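Local coordinates for protein uncharacterized sugar kinase PH1459 (Pyrococcus horikoshii, PDB 3EWM) that probably phosphorylates a sugar, perhaps fructose, at the expense of ATP, as a carbohydrate kinase of the PfkB family, at residues 7-12 with 132-137; 166-169 with 174-177; 198-201 with 205-208. All blocks are in the same frame, centred on the assembly; numbering follows the deposited sequence.

Interaction 1 (7-12 with 132-137); sequences IGELLI and SVILAR
Glu9 lays its carboxylate across Val133 and the start of Ile134, in the turn that follows strand 127-131. Its CB points toward that turn, and CG, placed between the backbone N and the carbonyl carbon (chi1 68°), comes within 4.0 Å of Val133 CG1. The chain then bends at chi2 (-84°), which brings CD over Val133 CB at 3.5 Å. At the tip the two oxygens part company. OE2 rests on Val133 CB at 3.3 Å and accepts a hydrogen bond from a water 2.8 Å away, which in turn accepts a long bond from Val133 N. OE1 turns to the next residue and lies 3.4 Å from Ile134 N. Beside it Ile134 sets its CB 3.7 Å from Gly8 CA, while CD1 reaches along to Gly8 C and Glu9 N. The backbone of Gly8 takes angles that suit a residue without a side chain, and there is little room beside Glu9 OE1 and Ile134 CB. Across this contact the carboxylate thus lies mainly against Val133 carbon, the water adding a polar link. The contact lies at the C-terminal ends of neighbouring parallel strands 3-7 and 127-131 of the large sheet, where the chain leaves for strand 11-16 of the smaller sheet, which in PfkB relatives of ribokinase fold forms a lid. Tyr109 also touches Glu9, and helix 140-151 packs on Ile134 through Ser140 and Val144.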
loop_
_atom_site.group_PDB
_atom_site.type_symbol
_atom_site.label_atom_id
_atom_site.label_comp_id
_atom_site.label_asym_id
_atom_site.label_seq_id
_atom_site.Cartn_x
_atom_site.Cartn_y
_atom_site.Cartn_z
ATOM N N ILE A 7 -3.170 9.976 19.266
ATOM C CA ILE A 7 -1.875 9.873 18.625
ATOM C C ILE A 7 -1.658 8.465 18.149
ATOM O O ILE A 7 -1.845 7.508 18.895
ATOM C CB ILE A 7 -0.680 10.384 19.521
ATOM C CG1 ILE A 7 0.656 10.229 18.777
ATOM C CG2 ILE A 7 -0.650 9.707 20.910
ATOM C CD1 ILE A 7 1.858 10.811 19.528
ATOM N N GLY A 8 -1.267 8.340 16.892
ATOM C CA GLY A 8 -0.928 7.038 16.341
ATOM C C GLY A 8 -1.232 6.981 14.856
ATOM O O GLY A 8 -1.174 7.995 14.163
ATOM N N GLU A 9 -1.593 5.787 14.399
ATOM C CA GLU A 9 -1.697 5.476 12.999
ATOM C C GLU A 9 -2.861 6.214 12.335
ATOM O O GLU A 9 -3.972 6.276 12.872
ATOM C CB GLU A 9 -1.790 3.954 12.781
ATOM C CG GLU A 9 -3.040 3.293 13.255
ATOM C CD GLU A 9 -3.039 2.929 14.729
ATOM O OE1 GLU A 9 -2.217 3.472 15.503
ATOM O OE2 GLU A 9 -3.918 2.119 15.114
ATOM N N LEU A 10 -2.561 6.776 11.175
ATOM C CA LEU A 10 -3.556 7.379 10.304
ATOM C C LEU A 10 -3.215 6.858 8.942
ATOM O O LEU A 10 -2.072 7.009 8.456
ATOM C CB LEU A 10 -3.500 8.914 10.354
ATOM C CG LEU A 10 -4.291 9.704 9.295
ATOM C CD1 LEU A 10 -5.793 9.438 9.375
ATOM C CD2 LEU A 10 -3.988 11.218 9.381
ATOM N N LEU A 11 -4.188 6.191 8.330
ATOM C CA LEU A 11 -3.893 5.436 7.116
ATOM C C LEU A 11 -5.088 5.331 6.195
ATOM O O LEU A 11 -6.217 5.633 6.594
ATOM C CB LEU A 11 -3.392 4.019 7.484
ATOM C CG LEU A 11 -4.200 3.205 8.518
ATOM C CD1 LEU A 11 -5.476 2.677 7.919
ATOM C CD2 LEU A 11 -3.355 2.058 9.073
ATOM N N ILE A 12 -4.824 4.875 4.967
ATOM C CA ILE A 12 -5.864 4.476 4.024
ATOM C C ILE A 12 -6.279 3.031 4.297
ATOM O O ILE A 12 -5.457 2.110 4.282
ATOM C CB ILE A 12 -5.389 4.582 2.527
ATOM C CG1 ILE A 12 -4.889 5.994 2.192
ATOM C CG2 ILE A 12 -6.494 4.115 1.584
ATOM C CD1 ILE A 12 -6.024 7.046 2.067
ATOM N N SER A 132 -2.036 0.304 20.335
ATOM C CA SER A 132 -0.805 -0.473 20.223
ATOM C C SER A 132 -0.214 -0.526 18.808
ATOM O O SER A 132 0.976 -0.755 18.646
ATOM C CB SER A 132 -0.985 -1.865 20.805
ATOM O OG SER A 132 -1.599 -2.735 19.890
ATOM N N VAL A 133 -1.046 -0.310 17.792
ATOM C CA VAL A 133 -0.609 -0.485 16.411
ATOM C C VAL A 133 0.567 0.438 16.101
ATOM O O VAL A 133 1.554 0.022 15.505
ATOM C CB VAL A 133 -1.761 -0.293 15.423
ATOM C CG1 VAL A 133 -1.247 -0.182 14.000
ATOM C CG2 VAL A 133 -2.782 -1.476 15.565
ATOM N N ILE A 134 0.476 1.670 16.571
ATOM C CA ILE A 134 1.539 2.631 16.336
ATOM C C ILE A 134 2.877 2.125 16.890
ATOM O O ILE A 134 3.935 2.433 16.348
ATOM C CB ILE A 134 1.182 4.032 16.885
ATOM C CG1 ILE A 134 2.212 5.047 16.388
ATOM C CG2 ILE A 134 1.105 4.055 18.401
ATOM C CD1 ILE A 134 2.206 5.197 14.934
ATOM N N LEU A 135 2.809 1.309 17.941
ATOM C CA LEU A 135 3.983 0.875 18.671
ATOM C C LEU A 135 4.725 -0.246 17.959
ATOM O O LEU A 135 5.802 -0.651 18.408
ATOM C CB LEU A 135 3.595 0.437 20.096
ATOM C CG LEU A 135 2.790 1.437 20.934
ATOM C CD1 LEU A 135 2.366 0.830 22.248
ATOM C CD2 LEU A 135 3.564 2.785 21.122
ATOM N N ALA A 136 4.165 -0.735 16.852
ATOM C CA ALA A 136 4.700 -1.909 16.194
ATOM C C ALA A 136 6.051 -1.652 15.549
ATOM O O ALA A 136 6.824 -2.584 15.364
ATOM C CB ALA A 136 3.691 -2.489 15.176
ATOM N N ARG A 137 6.346 -0.382 15.235
ATOM C CA ARG A 137 7.583 -0.047 14.559
ATOM C C ARG A 137 8.195 1.211 15.130
ATOM O O ARG A 137 7.492 2.119 15.538
ATOM C CB ARG A 137 7.354 0.185 13.062
ATOM C CG ARG A 137 6.761 -0.983 12.311
ATOM C CD ARG A 137 7.797 -2.093 12.095
ATOM N NE ARG A 137 7.201 -3.180 11.327
ATOM C CZ ARG A 137 6.436 -4.139 11.842
ATOM N NH1 ARG A 137 6.177 -4.185 13.146
ATOM N NH2 ARG A 137 5.926 -5.067 11.047
HETATM O O HOH W 1 -4.073 0.946 17.625
#

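Interaction 2 (166-169 with 174-177); sequences DLWR and EMIK
Trp168, just past the 3-10 turn at 166-167, faces the first part of helix 172-185, its CA 6.4 Å from that of Met175, a selenomethionine. The Met175 side chain runs over one face of the indole. Its CB starts above the benzene side, 3.3 Å from Trp168 CE3, and Met175 CG follows over the middle of the ring system. There it makes a CH-pi contact with the five-membered ring of Trp168, 3.5 Å from Met175 CG to the ring centroid and 14° off the normal. Met175 SE continues over the same ring, 3.8 Å from its centroid, a Met-aromatic contact made from above the face. With Met175 CG anti to the backbone N (chi1 179°), the chain leads from the helix across the indole before it bends at chi3, where the terminal methyl turns away. Glu174 C approaches obliquely, 4.4 Å from Trp168 CZ3. Dispersion and close carbon contact thus hold the loop against the helix that it leads into. Arg141 of helix 140-151 touches both Trp168 and Glu174, while Met175 also packs on Leu163 and on Tyr198 of helix 193-200, so the indole-selenomethionine pair lies among three helices.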
loop_
_atom_site.group_PDB
_atom_site.type_symbol
_atom_site.label_atom_id
_atom_site.label_comp_id
_atom_site.label_asym_id
_atom_site.label_seq_id
_atom_site.Cartn_x
_atom_site.Cartn_y
_atom_site.Cartn_z
ATOM N N ASP A 166 0.097 -10.021 14.131
ATOM C CA ASP A 166 0.825 -10.044 12.870
ATOM C C ASP A 166 1.809 -8.891 12.750
ATOM O O ASP A 166 2.786 -8.986 12.008
ATOM C CB ASP A 166 -0.143 -10.044 11.677
ATOM C CG ASP A 166 -0.907 -11.354 11.545
ATOM O OD1 ASP A 166 -0.527 -12.353 12.213
ATOM O OD2 ASP A 166 -1.897 -11.378 10.775
ATOM N N LEU A 167 1.567 -7.819 13.494
ATOM C CA LEU A 167 2.453 -6.661 13.449
ATOM C C LEU A 167 3.681 -6.831 14.322
ATOM O O LEU A 167 4.582 -5.996 14.298
ATOM C CB LEU A 167 1.713 -5.378 13.833
ATOM C CG LEU A 167 0.550 -4.962 12.929
ATOM C CD1 LEU A 167 0.102 -3.553 13.318
ATOM C CD2 LEU A 167 0.941 -5.009 11.471
ATOM N N TRP A 168 3.712 -7.912 15.087
ATOM C CA TRP A 168 4.797 -8.114 16.035
ATOM C C TRP A 168 5.567 -9.404 15.837
ATOM O O TRP A 168 6.268 -9.844 16.747
ATOM C CB TRP A 168 4.250 -8.090 17.451
ATOM C CG TRP A 168 3.636 -6.805 17.831
ATOM C CD1 TRP A 168 2.321 -6.456 17.716
ATOM C CD2 TRP A 168 4.304 -5.688 18.417
ATOM N NE1 TRP A 168 2.129 -5.185 18.200
ATOM C CE2 TRP A 168 3.334 -4.690 18.631
ATOM C CE3 TRP A 168 5.634 -5.434 18.784
ATOM C CZ2 TRP A 168 3.646 -3.459 19.208
ATOM C CZ3 TRP A 168 5.946 -4.208 19.353
ATOM C CH2 TRP A 168 4.953 -3.240 19.562
ATOM N N ARG A 169 5.457 -10.027 14.674
ATOM C CA ARG A 169 6.178 -11.290 14.517
ATOM C C ARG A 169 7.693 -11.061 14.532
ATOM O O ARG A 169 8.198 -10.087 13.957
ATOM C CB ARG A 169 5.684 -12.139 13.335
ATOM C CG ARG A 169 5.573 -11.436 12.020
ATOM C CD ARG A 169 5.371 -12.452 10.879
ATOM N NE ARG A 169 3.968 -12.825 10.636
ATOM C CZ ARG A 169 3.036 -12.020 10.114
ATOM N NH1 ARG A 169 3.324 -10.758 9.807
ATOM N NH2 ARG A 169 1.801 -12.477 9.908
ATOM N N GLU A 174 9.500 -7.883 22.620
ATOM C CA GLU A 174 9.410 -6.432 22.622
ATOM C C GLU A 174 7.956 -5.974 22.785
ATOM O O GLU A 174 7.683 -5.015 23.501
ATOM C CB GLU A 174 10.034 -5.834 21.362
ATOM C CG GLU A 174 10.647 -4.452 21.585
ATOM C CD GLU A 174 11.605 -4.377 22.792
ATOM O OE1 GLU A 174 12.037 -5.426 23.329
ATOM O OE2 GLU A 174 11.934 -3.245 23.199
HETATM N N MSE A 175 7.042 -6.690 22.143
HETATM C CA MSE A 175 5.613 -6.378 22.180
HETATM C C MSE A 175 5.039 -6.438 23.582
HETATM O O MSE A 175 4.344 -5.534 24.017
HETATM C CB MSE A 175 4.838 -7.357 21.314
HETATM C CG MSE A 175 3.348 -7.093 21.342
HETATM SE SE MSE A 175 2.351 -8.573 20.636
HETATM C CE MSE A 175 2.410 -9.729 22.204
ATOM N N ILE A 176 5.324 -7.537 24.276
ATOM C CA ILE A 176 4.870 -7.719 25.640
ATOM C C ILE A 176 5.419 -6.620 26.548
ATOM O O ILE A 176 4.720 -6.135 27.431
ATOM C CB ILE A 176 5.271 -9.126 26.152
ATOM C CG1 ILE A 176 4.382 -10.188 25.493
ATOM C CG2 ILE A 176 5.210 -9.193 27.681
ATOM C CD1 ILE A 176 2.896 -10.082 25.847
ATOM N N LYS A 177 6.667 -6.228 26.314
ATOM C CA LYS A 177 7.296 -5.160 27.092
ATOM C C LYS A 177 6.637 -3.808 26.828
ATOM O O LYS A 177 6.307 -3.078 27.765
ATOM C CB LYS A 177 8.790 -5.098 26.801
ATOM C CG LYS A 177 9.551 -6.298 27.384
ATOM C CD LYS A 177 11.056 -6.166 27.232
ATOM C CE LYS A 177 11.725 -7.532 27.352
ATOM N NZ LYS A 177 13.200 -7.408 27.473
#

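Interaction 3 (198-201 with 205-208); sequences YLEN and EVKG
Glu200 OE2 is gripped twice: by the backbone N-H of Val206, at 3.0 Å from Val206 N, and by a water. The hydrogen bond from Val206 N is nearly straight (N-H...O 168°) and meets the anti lone pair of the oxygen. The water donates to Glu200 OE2 at 2.7 Å and to Val206 O, linking the two. CG of Glu200 is anti to the carbonyl carbon (chi1 -69°), and the chain, extended beyond it, carries OE2 out to the returning backbone. Val206 CG2 sits 3.6 Å from Leu199 CB and 3.8 Å from Glu200 CG, the valine crossing Leu199 at about a right angle. Val206 also packs on Val189 and Ala191 of strand 188-192, its side chain about 8 Å from that of the ATP-binding Lys190. With an alanine at Glu200, the acceptor of Val206 N and one anchor of the water are gone, and the 205-208 loop would probably be freer to shift. Glu205 OE1 lies 5.0 Å from Glu200 OE2, where like charges may oppose the arrangement slightly. Direct hydrogen bond, bridging water and small apolar contact together tie the loop back to the end of its helix.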
loop_
_atom_site.group_PDB
_atom_site.type_symbol
_atom_site.label_atom_id
_atom_site.label_comp_id
_atom_site.label_asym_id
_atom_site.label_seq_id
_atom_site.Cartn_x
_atom_site.Cartn_y
_atom_site.Cartn_z
ATOM N N TYR A 198 -4.889 -13.130 26.812
ATOM C CA TYR A 198 -3.608 -13.319 26.159
ATOM C C TYR A 198 -2.474 -12.648 26.933
ATOM O O TYR A 198 -1.419 -13.254 27.222
ATOM C CB TYR A 198 -3.678 -12.799 24.720
ATOM C CG TYR A 198 -2.378 -12.955 23.972
ATOM C CD1 TYR A 198 -1.989 -14.192 23.472
ATOM C CD2 TYR A 198 -1.532 -11.858 23.770
ATOM C CE1 TYR A 198 -0.785 -14.339 22.772
ATOM C CE2 TYR A 198 -0.331 -11.990 23.081
ATOM C CZ TYR A 198 0.037 -13.230 22.591
ATOM O OH TYR A 198 1.226 -13.364 21.917
ATOM N N LEU A 199 -2.701 -11.391 27.274
ATOM C CA LEU A 199 -1.694 -10.599 27.938
ATOM C C LEU A 199 -1.506 -10.963 29.402
ATOM O O LEU A 199 -0.375 -11.138 29.855
ATOM C CB LEU A 199 -2.017 -9.126 27.770
ATOM C CG LEU A 199 -1.852 -8.660 26.315
ATOM C CD1 LEU A 199 -2.281 -7.216 26.173
ATOM C CD2 LEU A 199 -0.421 -8.845 25.873
ATOM N N GLU A 200 -2.609 -11.128 30.125
ATOM C CA GLU A 200 -2.532 -11.417 31.559
ATOM C C GLU A 200 -1.895 -12.764 31.828
ATOM O O GLU A 200 -1.236 -12.939 32.851
ATOM C CB GLU A 200 -3.897 -11.295 32.225
ATOM C CG GLU A 200 -4.377 -9.857 32.279
ATOM C CD GLU A 200 -5.505 -9.631 33.256
ATOM O OE1 GLU A 200 -6.225 -10.599 33.586
ATOM O OE2 GLU A 200 -5.671 -8.467 33.680
ATOM N N ASN A 201 -2.060 -13.688 30.883
ATOM C CA ASN A 201 -1.383 -14.973 30.927
ATOM C C ASN A 201 0.108 -14.918 30.632
ATOM O O ASN A 201 0.804 -15.929 30.729
ATOM C CB ASN A 201 -2.084 -15.977 30.007
ATOM C CG ASN A 201 -3.329 -16.533 30.647
ATOM O OD1 ASN A 201 -3.612 -16.241 31.825
ATOM N ND2 ASN A 201 -4.082 -17.321 29.902
ATOM N N GLU A 205 -0.757 -7.418 33.523
ATOM C CA GLU A 205 -2.060 -6.989 33.997
ATOM C C GLU A 205 -2.707 -6.019 32.987
ATOM O O GLU A 205 -2.087 -5.053 32.554
ATOM C CB GLU A 205 -1.936 -6.370 35.398
ATOM C CG GLU A 205 -3.211 -5.704 35.925
ATOM C CD GLU A 205 -3.360 -5.744 37.448
ATOM O OE1 GLU A 205 -4.456 -6.113 37.928
ATOM O OE2 GLU A 205 -2.405 -5.409 38.173
ATOM N N VAL A 206 -3.943 -6.297 32.599
ATOM C CA VAL A 206 -4.629 -5.440 31.645
ATOM C C VAL A 206 -5.654 -4.621 32.415
ATOM O O VAL A 206 -6.840 -4.959 32.510
ATOM C CB VAL A 206 -5.254 -6.217 30.483
ATOM C CG1 VAL A 206 -5.939 -5.252 29.497
ATOM C CG2 VAL A 206 -4.191 -7.061 29.771
ATOM N N LYS A 207 -5.160 -3.527 32.965
ATOM C CA LYS A 207 -5.919 -2.682 33.848
ATOM C C LYS A 207 -5.363 -1.290 33.671
ATOM O O LYS A 207 -4.133 -1.111 33.684
ATOM C CB LYS A 207 -5.692 -3.150 35.298
ATOM C CG LYS A 207 -6.330 -2.298 36.388
ATOM C CD LYS A 207 -6.139 -2.928 37.787
ATOM C CE LYS A 207 -7.190 -2.400 38.774
ATOM N NZ LYS A 207 -8.606 -2.590 38.287
ATOM N N GLY A 208 -6.248 -0.316 33.473
ATOM C CA GLY A 208 -5.847 1.091 33.571
ATOM C C GLY A 208 -5.768 1.465 35.043
ATOM O O GLY A 208 -6.327 0.765 35.879
HETATM O O HOH W 2 -8.023 -7.103 33.345
#

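Overall arrangement
From the N terminus, the chain leaves strand 3-7 and, some 120 residues later, comes back beside it after strand 127-131; interaction 1 closes that long excursion, which includes the smaller sheet. Interactions 2 and 3 close short local loops, one leading into helix 172-185 and one following helix 193-200. The three follow in series, neither nested nor crossed. Interactions 1 and 2 touch: Arg137 NH1 probably hydrogen-bonds to Leu167 O, and Trp168 packs on Leu135 and Ala136. Interactions 2 and 3 meet where Met175 and Ile176 pack on Tyr198 and Leu199. Interactions 1 and 3 stay about 8 Å apart at their nearest atoms, so 2 bridges them.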